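Enoyl-acyl carrier protein reductase (Uncultured bacterium, PDB 6KIA) probably catalyses the NADH-dependent reduction of the enoyl-acyl carrier protein double bond in fatty acid synthesis, and is linked to triclosan resistance. Local coordinates at residues A[80-85]-A[142-147]; A[256-261]-A[356-361]. All blocks are in the same frame, centred on the assembly; numbering follows the deposited sequence.

Contact 1: residues A[80-85]-A[142-147]; sequences RIINVP and MAELDG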
loop_
_atom_site.group_PDB
_atom_site.type_symbol
_atom_site.label_atom_id
_atom_site.label_comp_id
_atom_site.label_asym_id
_atom_site.label_seq_id
_atom_site.Cartn_x
_atom_site.Cartn_y
_atom_site.Cartn_z
ATOM N N ARG A 80 -5.475 17.038 13.784
ATOM C CA ARG A 80 -6.796 17.411 13.305
ATOM C C ARG A 80 -7.220 16.622 12.076
ATOM O O ARG A 80 -6.404 16.314 11.212
ATOM C CB ARG A 80 -6.845 18.895 12.962
ATOM C CG ARG A 80 -6.960 19.827 14.155
ATOM C CD ARG A 80 -7.682 21.088 13.721
ATOM N NE ARG A 80 -8.816 20.738 12.870
ATOM C CZ ARG A 80 -9.351 21.543 11.959
ATOM N NH1 ARG A 80 -10.381 21.130 11.230
ATOM N NH2 ARG A 80 -8.857 22.760 11.780
ATOM N N ILE A 81 -8.496 16.265 12.031
ATOM C CA ILE A 81 -9.066 15.641 10.845
ATOM C C ILE A 81 -10.057 16.607 10.229
ATOM O O ILE A 81 -10.889 17.176 10.928
ATOM C CB ILE A 81 -9.715 14.286 11.160
ATOM C CG1 ILE A 81 -8.619 13.224 11.124
ATOM C CG2 ILE A 81 -10.753 13.892 10.115
ATOM C CD1 ILE A 81 -8.802 12.120 12.070
ATOM N N ILE A 82 -9.929 16.832 8.926
ATOM C CA ILE A 82 -10.854 17.715 8.221
ATOM C C ILE A 82 -12.091 16.909 7.868
ATOM O O ILE A 82 -12.002 15.889 7.170
ATOM C CB ILE A 82 -10.198 18.330 6.975
ATOM C CG1 ILE A 82 -9.023 19.217 7.406
ATOM C CG2 ILE A 82 -11.220 19.128 6.155
ATOM C CD1 ILE A 82 -8.200 19.765 6.266
ATOM N N ASN A 83 -13.242 17.321 8.398
ATOM C CA ASN A 83 -14.410 16.444 8.382
ATOM C C ASN A 83 -15.203 16.555 7.079
ATOM O O ASN A 83 -16.306 17.101 7.040
ATOM C CB ASN A 83 -15.326 16.746 9.565
ATOM C CG ASN A 83 -16.256 15.598 9.876
ATOM O OD1 ASN A 83 -16.235 14.570 9.196
ATOM N ND2 ASN A 83 -17.118 15.785 10.872
ATOM N N VAL A 84 -14.634 15.996 6.020
ATOM C CA VAL A 84 -15.274 15.922 4.718
ATOM C C VAL A 84 -15.131 14.471 4.247
ATOM O O VAL A 84 -14.044 13.907 4.339
ATOM C CB VAL A 84 -14.644 16.893 3.713
ATOM C CG1 VAL A 84 -15.195 16.660 2.311
ATOM C CG2 VAL A 84 -14.845 18.345 4.173
ATOM N N PRO A 85 -16.241 13.842 3.816
ATOM C CA PRO A 85 -16.124 12.420 3.450
ATOM C C PRO A 85 -15.396 12.190 2.123
ATOM O O PRO A 85 -16.020 12.222 1.055
ATOM C CB PRO A 85 -17.582 11.958 3.368
ATOM C CG PRO A 85 -18.362 13.211 3.088
ATOM C CD PRO A 85 -17.635 14.323 3.780
ATOM N N MET A 142 -9.036 21.139 0.763
ATOM C CA MET A 142 -7.912 22.020 0.489
ATOM C C MET A 142 -8.248 23.458 0.875
ATOM O O MET A 142 -7.370 24.228 1.286
ATOM C CB MET A 142 -7.509 21.939 -0.988
ATOM C CG MET A 142 -6.903 20.610 -1.369
ATOM S SD MET A 142 -5.444 20.190 -0.392
ATOM C CE MET A 142 -5.364 18.447 -0.753
ATOM N N ALA A 143 -9.512 23.825 0.733
ATOM C CA ALA A 143 -9.954 25.158 1.158
ATOM C C ALA A 143 -9.731 25.306 2.651
ATOM O O ALA A 143 -9.144 26.310 3.107
ATOM C CB ALA A 143 -11.411 25.380 0.817
ATOM N N GLU A 144 -10.105 24.273 3.410
ATOM C CA GLU A 144 -9.912 24.324 4.859
ATOM C C GLU A 144 -8.429 24.246 5.268
ATOM O O GLU A 144 -7.971 24.964 6.163
ATOM C CB GLU A 144 -10.704 23.207 5.533
ATOM C CG GLU A 144 -10.830 23.373 7.028
ATOM C CD GLU A 144 -11.822 22.407 7.637
ATOM O OE1 GLU A 144 -12.826 22.091 6.968
ATOM O OE2 GLU A 144 -11.592 21.956 8.779
ATOM N N LEU A 145 -7.676 23.385 4.595
ATOM C CA LEU A 145 -6.268 23.188 4.886
ATOM C C LEU A 145 -5.446 24.442 4.585
ATOM O O LEU A 145 -4.479 24.738 5.279
ATOM C CB LEU A 145 -5.737 22.020 4.067
ATOM C CG LEU A 145 -4.315 21.566 4.345
ATOM C CD1 LEU A 145 -4.174 20.993 5.755
ATOM C CD2 LEU A 145 -3.926 20.555 3.278
ATOM N N ASP A 146 -5.821 25.159 3.527
ATOM C CA ASP A 146 -5.069 26.342 3.116
ATOM C C ASP A 146 -4.952 27.321 4.278
ATOM O O ASP A 146 -3.900 27.913 4.493
ATOM C CB ASP A 146 -5.731 27.017 1.908
ATOM C CG ASP A 146 -4.956 28.222 1.426
ATOM O OD1 ASP A 146 -3.860 28.040 0.844
ATOM O OD2 ASP A 146 -5.451 29.350 1.618
ATOM N N GLY A 147 -6.024 27.450 5.050
ATOM C CA GLY A 147 -6.034 28.356 6.187
ATOM C C GLY A 147 -5.172 27.896 7.342
ATOM O O GLY A 147 -4.870 28.668 8.252
HETATM O O HOH W 1 -13.610 19.949 9.224
#

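Contact 2: residues A[256-261]-A[356-361]; sequences TYTSYT and KGFRNF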
loop_
_atom_site.group_PDB
_atom_site.type_symbol
_atom_site.label_atom_id
_atom_site.label_comp_id
_atom_site.label_asym_id
_atom_site.label_seq_id
_atom_site.Cartn_x
_atom_site.Cartn_y
_atom_site.Cartn_z
ATOM N N THR A 256 8.300 -10.721 -6.839
ATOM C CA THR A 256 6.961 -10.169 -6.588
ATOM C C THR A 256 6.021 -11.246 -6.071
ATOM O O THR A 256 6.242 -12.426 -6.313
ATOM C CB THR A 256 6.352 -9.559 -7.866
ATOM O OG1 THR A 256 5.106 -8.911 -7.559
ATOM C CG2 THR A 256 6.092 -10.661 -8.924
ATOM N N TYR A 257 4.951 -10.820 -5.403
ATOM C CA TYR A 257 3.768 -11.645 -5.221
ATOM C C TYR A 257 3.001 -11.673 -6.543
ATOM O O TYR A 257 2.851 -10.638 -7.193
ATOM C CB TYR A 257 2.873 -11.071 -4.111
ATOM C CG TYR A 257 1.476 -11.667 -4.107
ATOM C CD1 TYR A 257 1.219 -12.863 -3.449
ATOM C CD2 TYR A 257 0.423 -11.030 -4.767
ATOM C CE1 TYR A 257 -0.058 -13.430 -3.447
ATOM C CE2 TYR A 257 -0.839 -11.582 -4.773
ATOM C CZ TYR A 257 -1.085 -12.780 -4.110
ATOM O OH TYR A 257 -2.366 -13.305 -4.132
ATOM N N THR A 258 2.512 -12.845 -6.929
ATOM C CA THR A 258 1.660 -13.021 -8.114
ATOM C C THR A 258 0.361 -13.710 -7.656
ATOM O O THR A 258 0.412 -14.658 -6.860
ATOM C CB THR A 258 2.386 -13.857 -9.212
ATOM O OG1 THR A 258 3.602 -13.215 -9.613
ATOM C CG2 THR A 258 1.509 -14.061 -10.453
ATOM N N SER A 259 -0.816 -13.251 -8.109
ATOM C CA SER A 259 -0.936 -12.191 -9.103
ATOM C C SER A 259 -1.476 -10.912 -8.448
ATOM O O SER A 259 -2.551 -10.901 -7.832
ATOM C CB SER A 259 -1.852 -12.684 -10.245
ATOM O OG SER A 259 -2.248 -11.641 -11.112
ATOM N N TYR A 260 -0.721 -9.825 -8.580
ATOM C CA TYR A 260 -1.079 -8.585 -7.901
ATOM C C TYR A 260 -2.062 -7.768 -8.731
ATOM O O TYR A 260 -1.676 -7.061 -9.657
ATOM C CB TYR A 260 0.188 -7.791 -7.605
ATOM C CG TYR A 260 -0.035 -6.556 -6.803
ATOM C CD1 TYR A 260 -0.283 -6.626 -5.439
ATOM C CD2 TYR A 260 0.019 -5.309 -7.408
ATOM C CE1 TYR A 260 -0.486 -5.466 -4.689
ATOM C CE2 TYR A 260 -0.175 -4.155 -6.667
ATOM C CZ TYR A 260 -0.433 -4.245 -5.322
ATOM O OH TYR A 260 -0.629 -3.077 -4.606
ATOM N N THR A 261 -3.338 -7.861 -8.378
ATOM C CA THR A 261 -4.417 -7.343 -9.207
ATOM C C THR A 261 -4.416 -5.821 -9.298
ATOM O O THR A 261 -4.976 -5.267 -10.239
ATOM C CB THR A 261 -5.761 -7.840 -8.683
ATOM O OG1 THR A 261 -5.961 -7.370 -7.347
ATOM C CG2 THR A 261 -5.738 -9.343 -8.666
ATOM N N LYS A 356 10.917 -19.023 -10.242
ATOM C CA LYS A 356 11.862 -18.259 -11.043
ATOM C C LYS A 356 11.175 -17.694 -12.279
ATOM O O LYS A 356 11.525 -16.596 -12.732
ATOM C CB LYS A 356 13.042 -19.136 -11.476
ATOM C CG LYS A 356 14.119 -18.369 -12.215
ATOM C CD LYS A 356 15.109 -19.300 -12.891
ATOM C CE LYS A 356 16.366 -18.551 -13.292
ATOM N NZ LYS A 356 16.050 -17.421 -14.208
ATOM N N GLY A 357 10.156 -18.403 -12.767
ATOM C CA GLY A 357 9.393 -17.959 -13.926
ATOM C C GLY A 357 8.611 -16.664 -13.715
ATOM O O GLY A 357 8.298 -15.946 -14.674
ATOM N N PHE A 358 8.285 -16.360 -12.462
ATOM C CA PHE A 358 7.519 -15.138 -12.171
ATOM C C PHE A 358 8.402 -13.927 -11.870
ATOM O O PHE A 358 7.886 -12.867 -11.541
ATOM C CB PHE A 358 6.555 -15.382 -11.000
ATOM C CG PHE A 358 5.455 -16.330 -11.332
ATOM C CD1 PHE A 358 4.352 -15.900 -12.055
ATOM C CD2 PHE A 358 5.538 -17.664 -10.955
ATOM C CE1 PHE A 358 3.342 -16.787 -12.390
ATOM C CE2 PHE A 358 4.536 -18.559 -11.279
ATOM C CZ PHE A 358 3.433 -18.123 -11.993
ATOM N N ARG A 359 9.718 -14.060 -12.042
ATOM C CA ARG A 359 10.636 -12.929 -11.825
ATOM C C ARG A 359 10.826 -12.135 -13.111
ATOM O O ARG A 359 11.904 -11.629 -13.407
ATOM C CB ARG A 359 11.988 -13.421 -11.287
ATOM C CG ARG A 359 11.871 -14.033 -9.903
ATOM C CD ARG A 359 13.138 -13.946 -9.058
ATOM N NE ARG A 359 14.228 -14.820 -9.502
ATOM C CZ ARG A 359 14.429 -16.044 -9.017
ATOM N NH1 ARG A 359 13.579 -16.553 -8.123
ATOM N NH2 ARG A 359 15.464 -16.784 -9.441
ATOM N N ASN A 360 9.733 -12.025 -13.849
ATOM C CA ASN A 360 9.674 -11.315 -15.107
ATOM C C ASN A 360 9.083 -9.934 -14.884
ATOM O O ASN A 360 7.874 -9.780 -14.720
ATOM C CB ASN A 360 8.844 -12.121 -16.099
ATOM C CG ASN A 360 8.830 -11.526 -17.496
ATOM O OD1 ASN A 360 9.016 -10.325 -17.697
ATOM N ND2 ASN A 360 8.589 -12.383 -18.480
ATOM N N PHE A 361 9.946 -8.932 -14.900
ATOM C CA PHE A 361 9.551 -7.569 -14.569
ATOM C C PHE A 361 8.648 -6.943 -15.623
ATOM O O PHE A 361 7.659 -6.284 -15.305
ATOM C CB PHE A 361 10.797 -6.712 -14.368
ATOM C CG PHE A 361 10.508 -5.331 -13.848
ATOM C CD1 PHE A 361 10.366 -5.107 -12.481
ATOM C CD2 PHE A 361 10.382 -4.257 -14.720
ATOM C CE1 PHE A 361 10.095 -3.834 -11.992
ATOM C CE2 PHE A 361 10.114 -2.979 -14.239
ATOM C CZ PHE A 361 9.977 -2.768 -12.875
HETATM O O HOH W 2 8.752 -12.855 -8.737
#

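Contact 1: residues A[80-85]-A[142-147]
In the Rossmann-type nucleotide-binding fold of this reductase, strand 80-83 and the C-terminal end of helix 120-146 meet through Arg-80, Ile-82, Glu-144 and Leu-145. The strand lies beside strand 47-56 in the parallel part of the central sheet, and the helix packs on one face of that sheet. Their local axes come within 9.5 Å and run roughly antiparallel, at 142°. Such helix-on-sheet layering is the core of a Rossmann fold.

Arg-80 and Glu-144 form a salt bridge at the outer margin. NH1 of Arg-80 donates to OE2 of Glu-144 over 2.9 Å, with an angle of 149° at the hydrogen. The carboxylate oxygen sits at the edge of the guanidinium, close to its plane. The two flat groups are nearly coplanar. The arginine chain reaches this position by bending at chi3 (43°), while the glutamate extends from the helix.

Ile-82 fills the inner side. Its CG2 lies 3.6 Å from CD of Glu-144, so the methyl packs against the carboxylate end of the chain. The other branch points further in, and CD1 of Ile-82 touches CB of Leu-145 at 4.0 Å. Val-49 of the neighbouring strand touches both Ile-82 and Leu-145, which extends this apolar layer.

Asn-83 centres an inverse gamma turn, closed by the bond from Val-84 N to Ile-82 O. A water joins the backbone of the strand here to the carboxylate of Glu-144. OE2 of Glu-144 thus receives both NH1 of Arg-80 and the water, which would probably favour its charged form. The water accepts from N of Asn-83 at 2.8 Å and donates to OE2 of Glu-144 at 2.9 Å.

Contact 2: residues A[256-261]-A[356-361]
Two irregular loops meet beside the NADH pocket, with Thr-256 and Thr-258 of one loop against Phe-358 of the other. The first loop follows strand 251-255 and leads to helix 263-278. The second follows helix 353-356. All three touching residues are buried.

Thr-258 and Phe-358 make the main side-chain contact and cross at about a right angle. Both branches of Thr-258 approach the CD1 side of the ring from the same side of its plane. Its OG1 is 3.7 Å from CD1 of Phe-358, an oblique van der Waals approach. The methyl CG2 of Thr-258 lies 3.8 Å from CE1 of Phe-358. With CG2 anti to the backbone N and OG1 beside it (chi1 -59°), both branches reach the ring. Leu-372 of helix 370-385 touches both side chains.

Phe-358 is the third residue of a type I beta turn from Lys-356 to Arg-359. The turn has its bond from N of Arg-359 to O of Lys-356, at 3.2 Å. The carbonyl of Phe-358 faces Thr-256, whose methyl CG2 comes within 3.9 Å of that O. A water also bridges the two backbones. It accepts from N of Thr-256 at 2.9 Å and donates weakly to O of Phe-358.

The hydroxyl of Thr-256 serves its own loop and outside partners. OG1 of Thr-256 donates to O of Tyr-257 over 2.9 Å, from 38° out of the carbonyl plane. It is also hydrogen-bonded to Trp-364 and Tyr-241, which helps to fix its rotation. Beyond Thr-258 the chain passes through a cis peptide bond to Ser-259. The next residue, Tyr-260, touches the bound NADH.

Contact 1 and contact 2 lie on opposite sides of the chain's centre. Their centres are about 39 Å apart and their nearest atoms about 22 Å, so they do not touch. They come in series along the chain, contact 1 closing before contact 2 opens. Contact 1 joins a strand of the central sheet to a helix layered on it. Contact 2 joins loops outside that sheet. Neither the side chain of Ile-82, about 14 Å from the bound NADH, nor that of Thr-256, about 10 Å from it, reaches the cofactor. Residues 256-261 come to it through Tyr-260, which belongs to the pocket.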